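PDB 3NJR: precorrin-6y methylase from Rhodobacter capsulatus, which methylates, and probably decarboxylates, a precorrin intermediate in cobalamin biosynthesis, this chain being its C-terminal S-adenosylmethionine-dependent methyltransferase domain. Local coordinates for residues S66-G77 with N96-M106; R79-I90 with R105-A116. One frame throughout, in Å; residues are numbered along the deposited sequence.

How the contacts relate
From the N terminus, the chain passes through Ser66-Gly77, which carries helix 68-75, then strand 79-84, helix 87-99 and strand 106-110. Contact 1 closes the longer way back: the end of helix 87-99 and the turn after it return to lie on helix 68-75. Contact 2 closes the next loop, setting strand 106-110 beside strand 79-84. The two cross, since their segments alternate along the chain, and they share Arg105 and Met106. Together they tie two helices to the 106-110 edge of the sheet, and the Ser70 and Thr82 hydroxyls meet between them. Both reach S-adenosyl-L-homocysteine, contact 1 at its carboxylate and contact 2 at its ribose and adenine.

Contact 1 (S66-G77 with N96-M106). With SAH (S-adenosyl-L-homocysteine), chain C.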
# COMPACT_ATOMS: atom_id res chain seq x y z
N SER A 66 -1.88 13.42 23.87
CA SER A 66 -1.41 14.78 24.04
C SER A 66 -2.49 15.80 23.66
O SER A 66 -2.22 17.01 23.63
CB SER A 66 -0.13 15.01 23.24
OG SER A 66 -0.43 15.39 21.89
N GLY A 67 -3.68 15.30 23.35
CA GLY A 67 -4.88 16.10 23.08
C GLY A 67 -4.93 16.85 21.76
O GLY A 67 -5.67 17.83 21.63
N SER A 68 -4.17 16.42 20.77
CA SER A 68 -4.04 17.22 19.54
C SER A 68 -5.33 17.27 18.70
O SER A 68 -5.64 18.29 18.08
CB SER A 68 -2.86 16.72 18.68
OG SER A 68 -3.18 15.48 18.04
N VAL A 69 -6.06 16.17 18.68
CA VAL A 69 -7.34 16.10 17.98
C VAL A 69 -8.32 17.13 18.56
O VAL A 69 -8.97 17.87 17.79
CB VAL A 69 -7.93 14.66 18.05
CG1 VAL A 69 -9.38 14.64 17.66
CG2 VAL A 69 -7.13 13.75 17.17
N SER A 70 -8.36 17.18 19.90
CA SER A 70 -9.24 18.09 20.63
C SER A 70 -8.87 19.54 20.39
O SER A 70 -9.74 20.41 20.30
CB SER A 70 -9.18 17.83 22.14
OG SER A 70 -9.75 16.60 22.53
N VAL A 71 -7.56 19.81 20.29
CA VAL A 71 -7.05 21.16 20.09
C VAL A 71 -7.51 21.62 18.72
O VAL A 71 -8.18 22.64 18.60
CB VAL A 71 -5.51 21.23 20.26
CG1 VAL A 71 -4.97 22.54 19.77
CG2 VAL A 71 -5.12 21.05 21.69
N GLU A 72 -7.19 20.85 17.69
CA GLU A 72 -7.72 21.16 16.35
C GLU A 72 -9.27 21.15 16.23
O GLU A 72 -9.84 21.94 15.46
CB GLU A 72 -7.04 20.28 15.28
CG GLU A 72 -5.54 20.29 15.43
CD GLU A 72 -4.78 20.07 14.14
OE1 GLU A 72 -4.97 19.02 13.49
OE2 GLU A 72 -3.97 20.94 13.76
N TRP A 73 -9.96 20.29 16.99
CA TRP A 73 -11.43 20.31 16.96
C TRP A 73 -11.94 21.62 17.53
O TRP A 73 -12.79 22.25 16.92
CB TRP A 73 -12.02 19.12 17.73
CG TRP A 73 -13.49 19.22 18.09
CD1 TRP A 73 -14.03 19.83 19.19
CD2 TRP A 73 -14.61 18.64 17.37
NE1 TRP A 73 -15.40 19.69 19.19
CE2 TRP A 73 -15.78 18.96 18.10
CE3 TRP A 73 -14.73 17.88 16.20
CZ2 TRP A 73 -17.06 18.55 17.69
CZ3 TRP A 73 -16.00 17.48 15.78
CH2 TRP A 73 -17.14 17.81 16.53
N CYS A 74 -11.40 22.03 18.68
CA CYS A 74 -11.78 23.29 19.33
C CYS A 74 -11.34 24.54 18.58
O CYS A 74 -12.05 25.55 18.61
CB CYS A 74 -11.22 23.34 20.75
SG CYS A 74 -12.03 22.13 21.86
N LEU A 75 -10.19 24.48 17.90
CA LEU A 75 -9.74 25.57 17.02
C LEU A 75 -10.69 25.77 15.85
O LEU A 75 -10.87 26.91 15.40
CB LEU A 75 -8.30 25.40 16.54
CG LEU A 75 -7.23 25.70 17.61
CD1 LEU A 75 -5.88 25.01 17.30
CD2 LEU A 75 -7.05 27.20 17.85
N ALA A 76 -11.33 24.69 15.39
CA ALA A 76 -12.36 24.83 14.35
C ALA A 76 -13.70 25.39 14.88
O ALA A 76 -14.66 25.56 14.12
CB ALA A 76 -12.56 23.51 13.60
N GLY A 77 -13.77 25.66 16.19
CA GLY A 77 -15.00 26.15 16.82
C GLY A 77 -15.72 25.23 17.80
O GLY A 77 -16.62 25.69 18.51
N ASN A 96 -1.42 22.43 26.17
CA ASN A 96 -2.04 22.76 24.90
C ASN A 96 -3.31 23.54 25.10
O ASN A 96 -3.65 24.41 24.30
CB ASN A 96 -2.29 21.50 24.09
CG ASN A 96 -1.02 20.84 23.65
OD1 ASN A 96 -0.12 21.50 23.15
ND2 ASN A 96 -0.92 19.53 23.84
N ILE A 97 -4.03 23.22 26.18
CA ILE A 97 -5.15 24.03 26.59
C ILE A 97 -4.63 25.46 26.86
O ILE A 97 -5.11 26.42 26.23
CB ILE A 97 -5.93 23.41 27.79
CG1 ILE A 97 -6.66 22.12 27.37
CG2 ILE A 97 -6.95 24.37 28.34
CD1 ILE A 97 -7.22 21.27 28.53
N ASP A 98 -3.62 25.58 27.74
CA ASP A 98 -2.97 26.88 28.05
C ASP A 98 -2.52 27.64 26.81
O ASP A 98 -2.98 28.75 26.56
CB ASP A 98 -1.75 26.71 28.95
CG ASP A 98 -2.10 26.37 30.40
OD1 ASP A 98 -3.29 26.13 30.75
OD2 ASP A 98 -1.14 26.34 31.21
N THR A 99 -1.62 27.02 26.03
CA THR A 99 -1.06 27.62 24.83
C THR A 99 -2.08 28.33 23.97
O THR A 99 -1.88 29.48 23.57
CB THR A 99 -0.35 26.58 23.94
OG1 THR A 99 0.66 25.93 24.71
CG2 THR A 99 0.30 27.23 22.69
N TYR A 100 -3.18 27.63 23.70
CA TYR A 100 -4.17 28.07 22.72
C TYR A 100 -5.37 28.76 23.36
O TYR A 100 -6.36 29.07 22.69
CB TYR A 100 -4.60 26.88 21.86
CG TYR A 100 -3.49 26.39 20.95
CD1 TYR A 100 -2.64 25.34 21.35
CD2 TYR A 100 -3.27 26.98 19.71
CE1 TYR A 100 -1.60 24.91 20.52
CE2 TYR A 100 -2.25 26.55 18.87
CZ TYR A 100 -1.42 25.53 19.27
OH TYR A 100 -0.42 25.12 18.43
N GLY A 101 -5.26 29.02 24.66
CA GLY A 101 -6.32 29.68 25.42
C GLY A 101 -7.66 29.03 25.18
O GLY A 101 -8.64 29.72 24.84
N LEU A 102 -7.70 27.71 25.35
CA LEU A 102 -8.90 26.92 25.13
C LEU A 102 -9.66 26.48 26.40
O LEU A 102 -10.62 25.73 26.30
CB LEU A 102 -8.58 25.71 24.24
CG LEU A 102 -8.18 26.01 22.78
CD1 LEU A 102 -7.50 24.82 22.15
CD2 LEU A 102 -9.37 26.47 21.94
N SER A 103 -9.24 26.98 27.58
CA SER A 103 -9.81 26.52 28.85
C SER A 103 -11.33 26.72 28.99
O SER A 103 -12.01 25.85 29.54
CB SER A 103 -9.07 27.06 30.08
OG SER A 103 -9.26 28.46 30.22
N PRO A 104 -11.87 27.84 28.47
CA PRO A 104 -13.34 27.85 28.40
C PRO A 104 -13.91 26.69 27.54
O PRO A 104 -14.95 26.13 27.88
CB PRO A 104 -13.64 29.20 27.73
CG PRO A 104 -12.37 29.53 26.95
CD PRO A 104 -11.28 29.04 27.87
N ARG A 105 -13.25 26.35 26.44
CA ARG A 105 -13.77 25.42 25.43
C ARG A 105 -13.37 23.95 25.67
O ARG A 105 -14.07 23.04 25.23
CB ARG A 105 -13.22 25.83 24.06
CG ARG A 105 -13.89 27.01 23.41
CD ARG A 105 -13.31 27.23 22.00
NE ARG A 105 -14.29 27.65 20.99
CZ ARG A 105 -15.62 27.69 21.13
NH1 ARG A 105 -16.23 27.33 22.26
NH2 ARG A 105 -16.38 28.09 20.11
N MET A 106 -12.25 23.73 26.35
CA MET A 106 -11.64 22.41 26.41
C MET A 106 -11.27 21.97 27.83
O MET A 106 -10.58 22.70 28.54
CB MET A 106 -10.42 22.39 25.49
CG MET A 106 -9.55 21.15 25.56
SD MET A 106 -8.59 20.96 24.03
CE MET A 106 -7.31 19.80 24.53
N SAH C . -5.03 11.06 19.77
CA SAH C . -3.73 11.14 20.51
CB SAH C . -2.86 9.94 20.14
CG SAH C . -2.52 9.07 21.36
SD SAH C . -3.37 7.52 21.28
C SAH C . -3.04 12.45 20.22
O SAH C . -2.22 12.95 20.99
OXT SAH C . -3.27 13.09 19.20
C5' SAH C . -2.80 6.63 22.71
C4' SAH C . -3.27 7.21 24.05
O4' SAH C . -4.54 6.67 24.50
C3' SAH C . -2.27 6.90 25.15
O3' SAH C . -1.77 8.12 25.69
C2' SAH C . -3.03 6.13 26.22
O2' SAH C . -2.67 6.51 27.56
C1' SAH C . -4.48 6.46 25.92
N9 SAH C . -5.39 5.39 26.45
C8 SAH C . -5.13 4.07 26.48
N7 SAH C . -6.15 3.37 27.04
C5 SAH C . -7.09 4.26 27.40
C6 SAH C . -8.43 4.21 28.04
N6 SAH C . -8.93 3.01 28.41
N1 SAH C . -9.12 5.36 28.24
C2 SAH C . -8.60 6.55 27.87
N3 SAH C . -7.39 6.67 27.28
C4 SAH C . -6.60 5.59 27.01
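Met106, at the start of its strand, lays its side chain along Cys74, Ser70 and Val71 of helix 68-75. CB lies 4.0 Å from Cys74 SG. With CG anti to the backbone N (chi1 172°) and the rest of the chain extended, SD is carried past Ser70 CB, and the CE methyl ends between Ser70 CB at 3.6 Å and Val71 CG2 at 3.8 Å. The hydroxyl of Ser70 turns elsewhere, to Thr82 and Asp61.

Val71 is the branched centre of the contact. Its CG2 also touches Asn96 CB, while CG1 sits over one face of the Tyr100 ring in a CH-pi contact, 4.2 Å from the ring centroid and 21° off the normal. Thr99 CG2 covers the opposite face, and Leu75 CD1 adds an oblique contact at Tyr100 CD2. The ring's hydroxyl is held by the backbone oxygen of Ala31. Two residues on, past Gly101, Leu102 splits its methyls, CD1 toward Val71 and CD2 against Cys74 CB at 3.8 Å.

Polar groups lie at the two ends. Asn96 ND2 gives a weak, bent hydrogen bond to Ser66 O (2.8 Å, 122° at the hydrogen), and its OD1 accepts from Ala33 N. At the far end the Arg105 guanidinium brings one face over the O of Gly77, the positive-phi residue of the Schellman motif that ends helix 68-75, but the angle is too poor for a hydrogen bond.

On the ligand side, Ser66 N donates to SAH O at 2.9 Å and Ser68 OG to SAH OXT at 2.7 Å. The chemistry is thus divided: apolar side chains join helix 68-75 to the end of helix 87-99, the turn after it and the start of strand 106-110, while donors at the start of helix 68-75 receive the ligand carboxylate, whose negative charge the helix N terminus would be expected to favour.

Contact 2 (R79-I90 with R105-A116); sequences RAITIEPRADRI and RMRAVQGTAPAA. With SAH (S-adenosyl-L-homocysteine), chain C.
Ala80 pairs with Met106 at the start of parallel strands 79-84 and 106-110, its N donating to Arg105 O and its O accepting from Arg107 N. The strand axes are 4.7 Å apart at closest approach and 20° from exact alignment. Six backbone hydrogen bonds join the segments, the last from Gly111 N to Glu84 O (2.9 Å), where the donor stands above the carbonyl plane as the chain leaves the strand.

On one face of the sheet Ile81 CG2 meets Val109 CG2 at 3.8 Å, and the Arg107 guanidinium lays a face over Ile81 CG1, the two side chains running side by side. Farther along, Ile83 CG2 packs on Ala116 CB at 3.7 Å. The other face carries Thr82 and Ala108; there Ile90, from the helix after strand 79-84, sets CD1 against Ala108 CB at 3.9 Å and reaches the backbone of Gln110.

Glu84, at the end of strand 79-84, binds the ribose. CG lies anti to the backbone N and the chain bends at chi2 (60°), so that OE2 accepts a hydrogen bond from SAH O2' and OE1 one from SAH O3', each at 2.7 Å. A second shell fixes this carboxylate: Arg86 N bonds the anti lone pair of OE2, and Gly65 N donates to OE1. Arg86 in turn grips Asp88 OD2 side-on through NE and NH2. Beyond strand 106-110, Ala113 N makes a weak bond to SAH N1.

An acidic residue ending the fold's second strand, here 79-84, which opens the beta-alpha-beta unit 79-84, 87-99, 106-110, and gripping both ribose hydroxyls is the hallmark of the Rossmann-like class I methyltransferase fold.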
# COMPACT_ATOMS: atom_id res chain seq x y z
N ARG A 79 -16.22 22.49 21.16
CA ARG A 79 -15.81 22.29 22.56
C ARG A 79 -15.47 20.80 22.73
O ARG A 79 -15.98 19.97 21.98
CB ARG A 79 -16.92 22.68 23.54
CG ARG A 79 -17.53 24.06 23.34
CD ARG A 79 -18.75 24.24 24.24
NE ARG A 79 -19.92 23.53 23.70
CZ ARG A 79 -20.64 22.61 24.34
NH1 ARG A 79 -20.34 22.26 25.60
NH2 ARG A 79 -21.68 22.03 23.74
N ALA A 80 -14.61 20.46 23.69
CA ALA A 80 -14.18 19.07 23.87
C ALA A 80 -13.91 18.70 25.31
O ALA A 80 -13.43 19.54 26.09
CB ALA A 80 -12.96 18.79 23.04
N ILE A 81 -14.20 17.45 25.66
CA ILE A 81 -13.71 16.83 26.89
C ILE A 81 -12.72 15.74 26.49
O ILE A 81 -13.05 14.87 25.67
CB ILE A 81 -14.85 16.22 27.74
CG1 ILE A 81 -15.79 17.31 28.24
CG2 ILE A 81 -14.30 15.43 28.91
CD1 ILE A 81 -17.16 16.83 28.58
N THR A 82 -11.53 15.76 27.07
CA THR A 82 -10.41 14.90 26.65
C THR A 82 -10.05 13.95 27.77
O THR A 82 -9.62 14.39 28.82
CB THR A 82 -9.19 15.77 26.27
OG1 THR A 82 -9.60 16.76 25.32
CG2 THR A 82 -8.06 14.93 25.69
N ILE A 83 -10.18 12.65 27.52
CA ILE A 83 -10.04 11.61 28.54
C ILE A 83 -8.72 10.87 28.40
O ILE A 83 -8.51 10.18 27.40
CB ILE A 83 -11.15 10.54 28.36
CG1 ILE A 83 -12.44 11.15 27.75
CG2 ILE A 83 -11.37 9.71 29.65
CD1 ILE A 83 -13.23 12.05 28.66
N GLU A 84 -7.83 10.99 29.38
CA GLU A 84 -6.52 10.31 29.37
C GLU A 84 -6.13 9.81 30.80
O GLU A 84 -6.23 10.58 31.77
CB GLU A 84 -5.46 11.26 28.80
CG GLU A 84 -3.98 10.87 28.98
CD GLU A 84 -3.61 9.53 28.34
OE1 GLU A 84 -3.76 9.36 27.10
OE2 GLU A 84 -3.16 8.64 29.09
N PRO A 85 -5.71 8.52 30.94
CA PRO A 85 -5.36 8.06 32.30
C PRO A 85 -4.04 8.61 32.81
O PRO A 85 -3.95 8.97 33.99
CB PRO A 85 -5.32 6.53 32.18
CG PRO A 85 -5.10 6.27 30.73
CD PRO A 85 -5.79 7.39 30.00
N ARG A 86 -3.04 8.72 31.94
CA ARG A 86 -1.68 9.03 32.39
C ARG A 86 -1.47 10.50 32.79
O ARG A 86 -1.55 11.40 31.95
CB ARG A 86 -0.66 8.62 31.33
CG ARG A 86 -0.57 7.12 31.16
CD ARG A 86 0.55 6.74 30.22
NE ARG A 86 1.72 7.57 30.45
CZ ARG A 86 2.87 7.44 29.78
NH1 ARG A 86 3.01 6.50 28.86
NH2 ARG A 86 3.88 8.27 30.06
N ALA A 87 -1.19 10.71 34.07
CA ALA A 87 -0.95 12.05 34.61
C ALA A 87 0.09 12.86 33.83
O ALA A 87 -0.05 14.08 33.70
CB ALA A 87 -0.57 11.97 36.07
N ASP A 88 1.13 12.19 33.33
CA ASP A 88 2.20 12.91 32.63
C ASP A 88 1.72 13.38 31.26
O ASP A 88 2.12 14.44 30.79
CB ASP A 88 3.51 12.09 32.55
CG ASP A 88 3.47 10.97 31.51
OD1 ASP A 88 4.13 11.11 30.46
OD2 ASP A 88 2.77 9.96 31.73
N ARG A 89 0.84 12.61 30.63
CA ARG A 89 0.28 13.00 29.34
C ARG A 89 -0.80 14.07 29.51
O ARG A 89 -0.91 14.99 28.68
CB ARG A 89 -0.27 11.79 28.59
CG ARG A 89 0.80 10.78 28.27
CD ARG A 89 0.29 9.84 27.24
NE ARG A 89 1.32 9.34 26.34
CZ ARG A 89 1.55 8.05 26.10
NH1 ARG A 89 0.82 7.12 26.68
NH2 ARG A 89 2.52 7.70 25.25
N ILE A 90 -1.58 13.95 30.58
CA ILE A 90 -2.55 14.98 30.98
C ILE A 90 -1.88 16.36 31.06
O ILE A 90 -2.43 17.35 30.60
CB ILE A 90 -3.25 14.58 32.31
CG1 ILE A 90 -4.43 13.64 32.04
CG2 ILE A 90 -3.63 15.83 33.16
CD1 ILE A 90 -5.76 14.34 31.79
N ARG A 105 -13.25 26.35 26.44
CA ARG A 105 -13.77 25.42 25.43
C ARG A 105 -13.37 23.95 25.67
O ARG A 105 -14.07 23.04 25.23
CB ARG A 105 -13.22 25.83 24.06
CG ARG A 105 -13.89 27.01 23.41
CD ARG A 105 -13.31 27.23 22.00
NE ARG A 105 -14.29 27.65 20.99
CZ ARG A 105 -15.62 27.69 21.13
NH1 ARG A 105 -16.23 27.33 22.26
NH2 ARG A 105 -16.38 28.09 20.11
N MET A 106 -12.25 23.73 26.35
CA MET A 106 -11.64 22.41 26.41
C MET A 106 -11.27 21.97 27.83
O MET A 106 -10.58 22.70 28.54
CB MET A 106 -10.42 22.39 25.49
CG MET A 106 -9.55 21.15 25.56
SD MET A 106 -8.59 20.96 24.03
CE MET A 106 -7.31 19.80 24.53
N ARG A 107 -11.74 20.78 28.22
CA ARG A 107 -11.48 20.18 29.54
C ARG A 107 -10.62 18.92 29.49
O ARG A 107 -10.81 18.07 28.63
CB ARG A 107 -12.81 19.74 30.17
CG ARG A 107 -13.42 20.64 31.19
CD ARG A 107 -14.81 20.11 31.57
NE ARG A 107 -14.76 18.91 32.41
CZ ARG A 107 -15.81 18.15 32.72
NH1 ARG A 107 -17.02 18.45 32.25
NH2 ARG A 107 -15.66 17.09 33.51
N ALA A 108 -9.72 18.75 30.44
CA ALA A 108 -9.08 17.44 30.58
C ALA A 108 -9.68 16.68 31.74
O ALA A 108 -9.94 17.25 32.79
CB ALA A 108 -7.59 17.59 30.76
N VAL A 109 -9.93 15.39 31.52
CA VAL A 109 -10.36 14.47 32.57
C VAL A 109 -9.31 13.37 32.67
O VAL A 109 -9.08 12.62 31.71
CB VAL A 109 -11.78 13.88 32.30
CG1 VAL A 109 -12.11 12.75 33.26
CG2 VAL A 109 -12.85 14.95 32.39
N GLN A 110 -8.64 13.28 33.81
CA GLN A 110 -7.73 12.16 34.05
C GLN A 110 -8.53 10.93 34.40
O GLN A 110 -9.23 10.91 35.42
CB GLN A 110 -6.72 12.48 35.15
CG GLN A 110 -5.95 11.26 35.61
CD GLN A 110 -4.70 11.61 36.37
OE1 GLN A 110 -3.82 10.77 36.54
NE2 GLN A 110 -4.61 12.86 36.84
N GLY A 111 -8.43 9.90 33.56
CA GLY A 111 -9.17 8.67 33.81
C GLY A 111 -9.23 7.70 32.65
O GLY A 111 -8.53 7.84 31.64
N THR A 112 -10.10 6.71 32.79
CA THR A 112 -10.24 5.62 31.85
C THR A 112 -11.68 5.56 31.38
O THR A 112 -12.61 5.67 32.18
CB THR A 112 -9.86 4.29 32.53
OG1 THR A 112 -8.47 4.32 32.86
CG2 THR A 112 -10.12 3.09 31.64
N ALA A 113 -11.87 5.42 30.07
CA ALA A 113 -13.19 5.09 29.54
C ALA A 113 -13.38 3.59 29.70
O ALA A 113 -12.46 2.81 29.38
CB ALA A 113 -13.32 5.51 28.07
N PRO A 114 -14.58 3.16 30.13
CA PRO A 114 -15.80 3.97 30.18
C PRO A 114 -16.12 4.70 31.48
O PRO A 114 -16.96 5.60 31.44
CB PRO A 114 -16.90 2.94 29.88
CG PRO A 114 -16.17 1.63 29.57
CD PRO A 114 -14.90 1.74 30.32
N ALA A 115 -15.50 4.35 32.60
CA ALA A 115 -15.81 5.01 33.89
C ALA A 115 -15.80 6.55 33.82
O ALA A 115 -16.76 7.19 34.26
CB ALA A 115 -14.92 4.49 35.05
N ALA A 116 -14.77 7.14 33.21
CA ALA A 116 -14.65 8.61 33.16
C ALA A 116 -15.72 9.33 32.34
O ALA A 116 -15.91 10.54 32.49
CB ALA A 116 -13.27 9.02 32.69
N SAH C . -5.03 11.06 19.77
CA SAH C . -3.73 11.14 20.51
CB SAH C . -2.86 9.94 20.14
CG SAH C . -2.52 9.07 21.36
SD SAH C . -3.37 7.52 21.28
C SAH C . -3.04 12.45 20.22
O SAH C . -2.22 12.95 20.99
OXT SAH C . -3.27 13.09 19.20
C5' SAH C . -2.80 6.63 22.71
C4' SAH C . -3.27 7.21 24.05
O4' SAH C . -4.54 6.67 24.50
C3' SAH C . -2.27 6.90 25.15
O3' SAH C . -1.77 8.12 25.69
C2' SAH C . -3.03 6.13 26.22
O2' SAH C . -2.67 6.51 27.56
C1' SAH C . -4.48 6.46 25.92
N9 SAH C . -5.39 5.39 26.45
C8 SAH C . -5.13 4.07 26.48
N7 SAH C . -6.15 3.37 27.04
C5 SAH C . -7.09 4.26 27.40
C6 SAH C . -8.43 4.21 28.04
N6 SAH C . -8.93 3.01 28.41
N1 SAH C . -9.12 5.36 28.24
C2 SAH C . -8.60 6.55 27.87
N3 SAH C . -7.39 6.67 27.28
C4 SAH C . -6.60 5.59 27.01